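Local coordinates for protein Amuc_1100 (Akkermansia muciniphila, PDB 6KNY) that is of unknown molecular function but is a membrane protein that carries a transmembrane helix, at residues V66-T71 with Q115-L120; S100-Q105 with F122-I127. All coordinates share one frame; numbering follows the deposited sequence.

Contact 1 of 2, residues V66-T71 with Q115-L120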
ATOM      1  N   VAL A  66      14.271   6.938  -6.765  1.00 27.56           N
ATOM      2  CA  VAL A  66      14.608   7.844  -7.865  1.00 29.64           C
ATOM      3  C   VAL A  66      14.333   9.276  -7.421  1.00 30.30           C
ATOM      4  O   VAL A  66      13.574   9.498  -6.464  1.00 30.89           O
ATOM      5  CB  VAL A  66      13.831   7.485  -9.147  1.00 29.87           C
ATOM      6  CG1 VAL A  66      14.189   6.089  -9.600  1.00 33.08           C
ATOM      7  CG2 VAL A  66      12.337   7.615  -8.932  1.00 27.35           C
ATOM      8  N   PRO A  67      14.946  10.272  -8.062  1.00 29.41           N
ATOM      9  CA  PRO A  67      14.752  11.660  -7.628  1.00 30.18           C
ATOM     10  C   PRO A  67      13.285  12.050  -7.670  1.00 26.48           C
ATOM     11  O   PRO A  67      12.591  11.821  -8.655  1.00 25.40           O
ATOM     12  CB  PRO A  67      15.577  12.459  -8.641  1.00 29.99           C
ATOM     13  CG  PRO A  67      16.649  11.469  -9.057  1.00 29.74           C
ATOM     14  CD  PRO A  67      15.907  10.188  -9.178  1.00 30.42           C
ATOM     15  N   THR A  68      12.824  12.650  -6.584  1.00 29.66           N
ATOM     16  CA  THR A  68      11.430  13.032  -6.434  1.00 33.91           C
ATOM     17  C   THR A  68      11.384  14.329  -5.637  1.00 33.53           C
ATOM     18  O   THR A  68      12.014  14.427  -4.575  1.00 40.54           O
ATOM     19  CB  THR A  68      10.647  11.908  -5.724  1.00 34.98           C
ATOM     20  OG1 THR A  68      10.909  10.646  -6.377  1.00 32.52           O
ATOM     21  CG2 THR A  68       9.148  12.186  -5.734  1.00 34.62           C
ATOM     22  N   THR A  69      10.675  15.331  -6.153  1.00 30.09           N
ATOM     23  CA  THR A  69      10.504  16.522  -5.333  1.00 32.34           C
ATOM     24  C   THR A  69       9.268  16.384  -4.452  1.00 30.63           C
ATOM     25  O   THR A  69       8.368  15.582  -4.740  1.00 30.76           O
ATOM     26  CB  THR A  69      10.373  17.776  -6.207  1.00 33.82           C
ATOM     27  OG1 THR A  69       9.102  17.768  -6.866  1.00 35.61           O
ATOM     28  CG2 THR A  69      11.524  17.894  -7.254  1.00 33.29           C
ATOM     29  N   PRO A  70       9.190  17.166  -3.374  1.00 29.94           N
ATOM     30  CA  PRO A  70       7.978  17.144  -2.543  1.00 32.48           C
ATOM     31  C   PRO A  70       6.699  17.481  -3.283  1.00 37.01           C
ATOM     32  O   PRO A  70       5.668  16.847  -3.027  1.00 34.34           O
ATOM     33  CB  PRO A  70       8.295  18.181  -1.459  1.00 30.47           C
ATOM     34  CG  PRO A  70       9.748  18.088  -1.310  1.00 33.87           C
ATOM     35  CD  PRO A  70      10.276  17.925  -2.725  1.00 32.96           C
ATOM     36  N   THR A  71       6.708  18.460  -4.191  1.00 40.55           N
ATOM     37  CA  THR A  71       5.452  18.762  -4.872  1.00 37.31           C
ATOM     38  C   THR A  71       5.114  17.707  -5.911  1.00 31.60           C
ATOM     39  O   THR A  71       3.929  17.402  -6.101  1.00 32.73           O
ATOM     40  CB  THR A  71       5.481  20.168  -5.483  1.00 39.34           C
ATOM     41  OG1 THR A  71       6.092  20.127  -6.773  1.00 44.40           O
ATOM     42  CG2 THR A  71       6.262  21.123  -4.587  1.00 42.88           C
ATOM     43  N   GLN A 115      14.148  15.521   1.981  1.00 33.54           N
ATOM     44  CA  GLN A 115      14.900  14.286   2.201  1.00 39.38           C
ATOM     45  C   GLN A 115      14.017  13.040   2.116  1.00 35.26           C
ATOM     46  O   GLN A 115      14.511  11.960   1.774  1.00 37.24           O
ATOM     47  CB  GLN A 115      15.596  14.348   3.563  1.00 40.14           C
ATOM     48  CG  GLN A 115      16.525  15.541   3.736  1.00 48.96           C
ATOM     49  CD  GLN A 115      15.804  16.821   4.175  1.00 55.72           C
ATOM     50  OE1 GLN A 115      14.633  17.042   3.851  1.00 54.36           O
ATOM     51  NE2 GLN A 115      16.517  17.679   4.901  1.00 60.80           N
ATOM     52  N   ALA A 116      12.710  13.166   2.349  1.00 33.67           N
ATOM     53  CA  ALA A 116      11.838  12.000   2.437  1.00 33.88           C
ATOM     54  C   ALA A 116      11.094  11.678   1.145  1.00 34.93           C
ATOM     55  O   ALA A 116      10.580  10.559   1.018  1.00 27.38           O
ATOM     56  CB  ALA A 116      10.808  12.203   3.563  1.00 31.70           C
ATOM     57  N   ALA A 117      11.042  12.622   0.186  1.00 32.00           N
ATOM     58  CA  ALA A 117      10.096  12.520  -0.927  1.00 30.16           C
ATOM     59  C   ALA A 117      10.280  11.241  -1.730  1.00 30.37           C
ATOM     60  O   ALA A 117       9.302  10.649  -2.207  1.00 33.27           O
ATOM     61  CB  ALA A 117      10.235  13.728  -1.851  1.00 32.37           C
ATOM     62  N   SER A 118      11.524  10.818  -1.921  1.00 28.21           N
ATOM     63  CA  SER A 118      11.807   9.686  -2.802  1.00 26.42           C
ATOM     64  C   SER A 118      11.415   8.360  -2.143  1.00 25.60           C
ATOM     65  O   SER A 118      10.861   7.464  -2.799  1.00 26.58           O
ATOM     66  CB  SER A 118      13.289   9.705  -3.168  1.00 27.30           C
ATOM     67  OG  SER A 118      13.676   8.518  -3.827  1.00 29.71           O
ATOM     68  N   THR A 119      11.712   8.217  -0.854  1.00 24.06           N
ATOM     69  CA  THR A 119      11.260   7.052  -0.096  1.00 25.59           C
ATOM     70  C   THR A 119       9.731   6.970  -0.066  1.00 26.04           C
ATOM     71  O   THR A 119       9.142   5.909  -0.329  1.00 25.82           O
ATOM     72  CB  THR A 119      11.866   7.122   1.307  1.00 25.52           C
ATOM     73  OG1 THR A 119      13.301   7.185   1.180  1.00 25.93           O
ATOM     74  CG2 THR A 119      11.473   5.915   2.163  1.00 26.51           C
ATOM     75  N   LEU A 120       9.066   8.101   0.193  1.00 24.95           N
ATOM     76  CA  LEU A 120       7.604   8.140   0.163  1.00 26.30           C
ATOM     77  C   LEU A 120       7.031   7.786  -1.209  1.00 27.42           C
ATOM     78  O   LEU A 120       5.922   7.227  -1.294  1.00 26.24           O
ATOM     79  CB  LEU A 120       7.117   9.524   0.574  1.00 29.03           C
ATOM     80  CG  LEU A 120       7.412   9.876   2.030  1.00 32.28           C
ATOM     81  CD1 LEU A 120       7.096  11.338   2.306  1.00 33.38           C
ATOM     82  CD2 LEU A 120       6.611   8.969   2.959  1.00 31.28           C
TER
HETATM   83  O   HOH W   1      11.434   6.627  -5.551  1.00 23.73           O
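The carbonyl oxygen of Val-66 is gripped by two hydroxyls. Ser-118 OG donates to Val-66 O across the contact at 2.8 Å, and Thr-68 OG1 donates to the same Val-66 O from within the loop at 2.9 Å. Both donors stand well out of the carbonyl plane, 39° for Ser-118 and 45° for Thr-68, and they lie on its opposite faces, so the oxygen is clamped from above and below. On the helix side the serine can do this because its OG is turned anti to its own backbone N (chi1 170°), beside the carbonyl carbon.

A water adds a second link between the same two residues: it accepts from Val-66 N at 3.1 Å and donates to Ser-118 O at 2.9 Å. Loop and helix are therefore tied through both main-chain polar groups of Val-66, one directly and one by way of solvent.

Beside this polar cluster the fit is by van der Waals contact. Thr-68 lays its CB against the helix backbone, with Ser-118 CA 3.8 Å away, while its CG2 approaches the carbonyl oxygen of Ala-117. The methyl of Ala-117 points at the loop; its CB comes to 3.3 Å from Thr-68 O. The same Ala-117 CB next meets the backbone carbon Thr-69 C at 3.8 Å and then Pro-70 N, with CD of the proline ring just beyond.

Thr-69 is the N-cap of helix 70-91, its OG1 bonded to Ala-72 N, and Ala-117 lies in the first turn of helix 117-134. The contact thus joins the beginnings of these two helices at the surface of the domain, its centre about 17 Å from the centre of the chain.

Contact 2 of 2, residues S100-Q105 with F122-I127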
ATOM      1  N   SER A 100      -9.107   7.100   1.096  1.00 27.44           N
ATOM      2  CA  SER A 100      -8.801   7.536  -0.264  1.00 29.54           C
ATOM      3  C   SER A 100      -7.453   8.225  -0.329  1.00 26.76           C
ATOM      4  O   SER A 100      -6.890   8.336  -1.415  1.00 27.00           O
ATOM      5  CB  SER A 100      -9.882   8.478  -0.803  1.00 31.44           C
ATOM      6  OG  SER A 100      -9.916   9.692  -0.061  1.00 30.71           O
ATOM      7  N   TRP A 101      -6.904   8.641   0.809  1.00 26.81           N
ATOM      8  CA  TRP A 101      -5.594   9.272   0.828  1.00 27.82           C
ATOM      9  C   TRP A 101      -4.447   8.273   0.903  1.00 27.88           C
ATOM     10  O   TRP A 101      -3.288   8.695   0.985  1.00 24.75           O
ATOM     11  CB  TRP A 101      -5.500  10.248   1.994  1.00 30.84           C
ATOM     12  CG  TRP A 101      -6.183  11.536   1.703  1.00 37.28           C
ATOM     13  CD1 TRP A 101      -7.411  11.944   2.162  1.00 35.78           C
ATOM     14  CD2 TRP A 101      -5.690  12.600   0.874  1.00 34.60           C
ATOM     15  NE1 TRP A 101      -7.704  13.194   1.671  1.00 35.68           N
ATOM     16  CE2 TRP A 101      -6.670  13.619   0.877  1.00 35.78           C
ATOM     17  CE3 TRP A 101      -4.521  12.785   0.127  1.00 34.46           C
ATOM     18  CZ2 TRP A 101      -6.515  14.808   0.161  1.00 33.87           C
ATOM     19  CZ3 TRP A 101      -4.366  13.971  -0.584  1.00 39.55           C
ATOM     20  CH2 TRP A 101      -5.359  14.963  -0.568  1.00 34.38           C
ATOM     21  N   LEU A 102      -4.741   6.969   0.913  1.00 26.92           N
ATOM     22  CA  LEU A 102      -3.744   5.908   0.757  1.00 29.34           C
ATOM     23  C   LEU A 102      -2.703   5.891   1.878  1.00 27.68           C
ATOM     24  O   LEU A 102      -1.579   5.418   1.670  1.00 31.08           O
ATOM     25  CB  LEU A 102      -3.044   6.020  -0.604  1.00 32.20           C
ATOM     26  CG  LEU A 102      -3.976   5.773  -1.790  1.00 33.48           C
ATOM     27  CD1 LEU A 102      -3.304   6.197  -3.097  1.00 36.63           C
ATOM     28  CD2 LEU A 102      -4.428   4.312  -1.844  1.00 34.07           C
ATOM     29  N   GLY A 103      -3.049   6.411   3.057  1.00 25.97           N
ATOM     30  CA  GLY A 103      -2.135   6.531   4.177  1.00 25.80           C
ATOM     31  C   GLY A 103      -1.347   7.822   4.237  1.00 26.15           C
ATOM     32  O   GLY A 103      -0.527   7.995   5.155  1.00 25.05           O
ATOM     33  N   PHE A 104      -1.560   8.743   3.300  1.00 25.87           N
ATOM     34  CA  PHE A 104      -0.723   9.933   3.208  1.00 26.12           C
ATOM     35  C   PHE A 104      -1.529  11.222   3.382  1.00 29.81           C
ATOM     36  O   PHE A 104      -1.161  12.264   2.827  1.00 30.81           O
ATOM     37  CB  PHE A 104       0.017   9.958   1.870  1.00 26.25           C
ATOM     38  CG  PHE A 104       0.909   8.754   1.614  1.00 22.69           C
ATOM     39  CD1 PHE A 104       2.253   8.765   1.998  1.00 23.42           C
ATOM     40  CD2 PHE A 104       0.419   7.635   0.948  1.00 23.34           C
ATOM     41  CE1 PHE A 104       3.082   7.675   1.716  1.00 23.68           C
ATOM     42  CE2 PHE A 104       1.247   6.538   0.670  1.00 21.15           C
ATOM     43  CZ  PHE A 104       2.566   6.554   1.061  1.00 21.45           C
ATOM     44  N   GLN A 105      -2.619  11.188   4.165  1.00 29.90           N
ATOM     45  CA  GLN A 105      -3.403  12.406   4.351  1.00 29.95           C
ATOM     46  C   GLN A 105      -2.595  13.479   5.063  1.00 30.36           C
ATOM     47  O   GLN A 105      -2.864  14.674   4.903  1.00 30.13           O
ATOM     48  CB  GLN A 105      -4.698  12.128   5.128  1.00 30.25           C
ATOM     49  CG  GLN A 105      -5.657  13.343   5.130  1.00 33.88           C
ATOM     50  CD  GLN A 105      -7.033  13.036   5.707  1.00 36.76           C
ATOM     51  OE1 GLN A 105      -7.180  12.157   6.556  1.00 42.12           O
ATOM     52  NE2 GLN A 105      -8.051  13.764   5.241  1.00 39.64           N
ATOM     53  N   PHE A 122       8.247   5.641  -3.419  1.00 23.50           N
ATOM     54  CA  PHE A 122       8.245   4.185  -3.483  1.00 23.40           C
ATOM     55  C   PHE A 122       7.060   3.630  -2.706  1.00 23.05           C
ATOM     56  O   PHE A 122       6.310   2.796  -3.213  1.00 25.38           O
ATOM     57  CB  PHE A 122       9.551   3.619  -2.918  1.00 22.89           C
ATOM     58  CG  PHE A 122       9.484   2.147  -2.610  1.00 22.02           C
ATOM     59  CD1 PHE A 122       9.635   1.206  -3.626  1.00 22.47           C
ATOM     60  CD2 PHE A 122       9.232   1.698  -1.321  1.00 22.85           C
ATOM     61  CE1 PHE A 122       9.551  -0.158  -3.348  1.00 22.19           C
ATOM     62  CE2 PHE A 122       9.158   0.342  -1.044  1.00 21.31           C
ATOM     63  CZ  PHE A 122       9.320  -0.581  -2.047  1.00 21.45           C
ATOM     64  N   GLU A 123       6.869   4.104  -1.472  1.00 24.38           N
ATOM     65  CA  GLU A 123       5.788   3.586  -0.630  1.00 25.30           C
ATOM     66  C   GLU A 123       4.425   3.906  -1.222  1.00 24.13           C
ATOM     67  O   GLU A 123       3.524   3.059  -1.236  1.00 23.62           O
ATOM     68  CB  GLU A 123       5.902   4.147   0.788  1.00 24.86           C
ATOM     69  CG  GLU A 123       5.010   3.406   1.753  1.00 27.57           C
ATOM     70  CD  GLU A 123       5.173   3.854   3.185  1.00 28.48           C
ATOM     71  OE1 GLU A 123       5.555   5.023   3.414  1.00 24.74           O
ATOM     72  OE2 GLU A 123       4.888   3.035   4.082  1.00 29.97           O
ATOM     73  N   LEU A 124       4.260   5.127  -1.732  1.00 27.44           N
ATOM     74  CA  LEU A 124       3.005   5.501  -2.374  1.00 24.77           C
ATOM     75  C   LEU A 124       2.732   4.650  -3.611  1.00 26.32           C
ATOM     76  O   LEU A 124       1.597   4.213  -3.830  1.00 24.64           O
ATOM     77  CB  LEU A 124       3.047   6.988  -2.730  1.00 29.14           C
ATOM     78  CG  LEU A 124       1.925   7.540  -3.623  1.00 32.44           C
ATOM     79  CD1 LEU A 124       0.534   7.182  -3.079  1.00 34.41           C
ATOM     80  CD2 LEU A 124       2.081   9.059  -3.822  1.00 33.27           C
ATOM     81  N   LYS A 125       3.753   4.405  -4.441  1.00 29.04           N
ATOM     82  CA  LYS A 125       3.513   3.602  -5.643  1.00 31.47           C
ATOM     83  C   LYS A 125       3.127   2.175  -5.283  1.00 29.42           C
ATOM     84  O   LYS A 125       2.240   1.591  -5.920  1.00 25.68           O
ATOM     85  CB  LYS A 125       4.744   3.603  -6.564  1.00 35.12           C
ATOM     86  CG  LYS A 125       4.907   4.912  -7.339  1.00 40.52           C
ATOM     87  CD  LYS A 125       4.576   4.804  -8.858  1.00 50.56           C
ATOM     88  CE  LYS A 125       4.991   6.033  -9.697  1.00 60.13           C
ATOM     89  NZ  LYS A 125       3.910   6.642 -10.547  1.00 60.34           N
ATOM     90  N   ALA A 126       3.757   1.600  -4.248  1.00 28.02           N
ATOM     91  CA  ALA A 126       3.427   0.236  -3.837  1.00 28.71           C
ATOM     92  C   ALA A 126       2.017   0.153  -3.249  1.00 24.75           C
ATOM     93  O   ALA A 126       1.242  -0.760  -3.584  1.00 21.89           O
ATOM     94  CB  ALA A 126       4.461  -0.271  -2.825  1.00 33.29           C
ATOM     95  N   ILE A 127       1.672   1.088  -2.360  1.00 23.89           N
ATOM     96  CA  ILE A 127       0.342   1.082  -1.750  1.00 26.46           C
ATOM     97  C   ILE A 127      -0.723   1.344  -2.812  1.00 27.26           C
ATOM     98  O   ILE A 127      -1.749   0.648  -2.874  1.00 23.75           O
ATOM     99  CB  ILE A 127       0.263   2.109  -0.597  1.00 25.44           C
ATOM    100  CG1 ILE A 127       1.197   1.707   0.549  1.00 28.38           C
ATOM    101  CG2 ILE A 127      -1.210   2.254  -0.096  1.00 23.60           C
ATOM    102  CD1 ILE A 127       1.317   2.754   1.687  1.00 28.68           C
TER
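Apolar side chains carry most of this buried contact, in which Leu-102 and Phe-104 reach from a turn to one flank of a helix. The Leu-102 and Leu-124 side chains cross at about a right angle and touch by their CD1 methyls at 4.0 Å. The other methyl of Leu-102, CD2, meets Ile-127 CG2 at 4.2 Å. Phe-104 drives the far end of its ring at the helix: CZ lies 3.8 Å from Leu-124 CB, and CE2 lies 3.9 Å from the Ile-127 CD1 methyl. That methyl is carried to the ring by an extended Ile-127 chain (chi2 173°).

Main-chain and polar atoms come closer still. Leu-124 N lies 3.6 Å from Phe-104 CZ, oblique to the ring, and Glu-123 C sits at the edge near the ring plane. Leu-102 O approaches Ile-127 CG2 to 3.6 Å. The Glu-123 carboxylate stands nearly perpendicular to the ring, their planes 84° apart; its OE1 forms a salt bridge with Arg-147.

Backbone bonding shapes the turn itself. Phe-104 N donates to Trp-101 O at 2.9 Å, closing a type I' beta turn whose central residues, Leu-102 and Gly-103, both have positive phi. Arg-147 holds Gly-103 O. Following helix 97-100, this tight reversal seats Leu-102 and Phe-104 in the buried core beside helices 117-134 and 70-91, where Phe-73 meets Phe-104 edge-to-face.

In the fold
Contacts 1 and 2 share helix 117-134: its first turn meets segment 66-71, and the turns that follow meet the beta turn in 100-105. Their centres are 13 Å apart, and they touch directly where Leu-120 CD2 packs 4.0 Å from Phe-104 CE1. Their segments alternate along the chain. Contact 1 is a surface contact that combines a polar clamp with van der Waals packing, whereas contact 2 is wholly buried, its centre about 6 Å from the chain centre. Helix 70-91 connects them too: it starts within contact 1, and Phe-73, still in its first turn, packs against both Phe-104 and Leu-124 of contact 2.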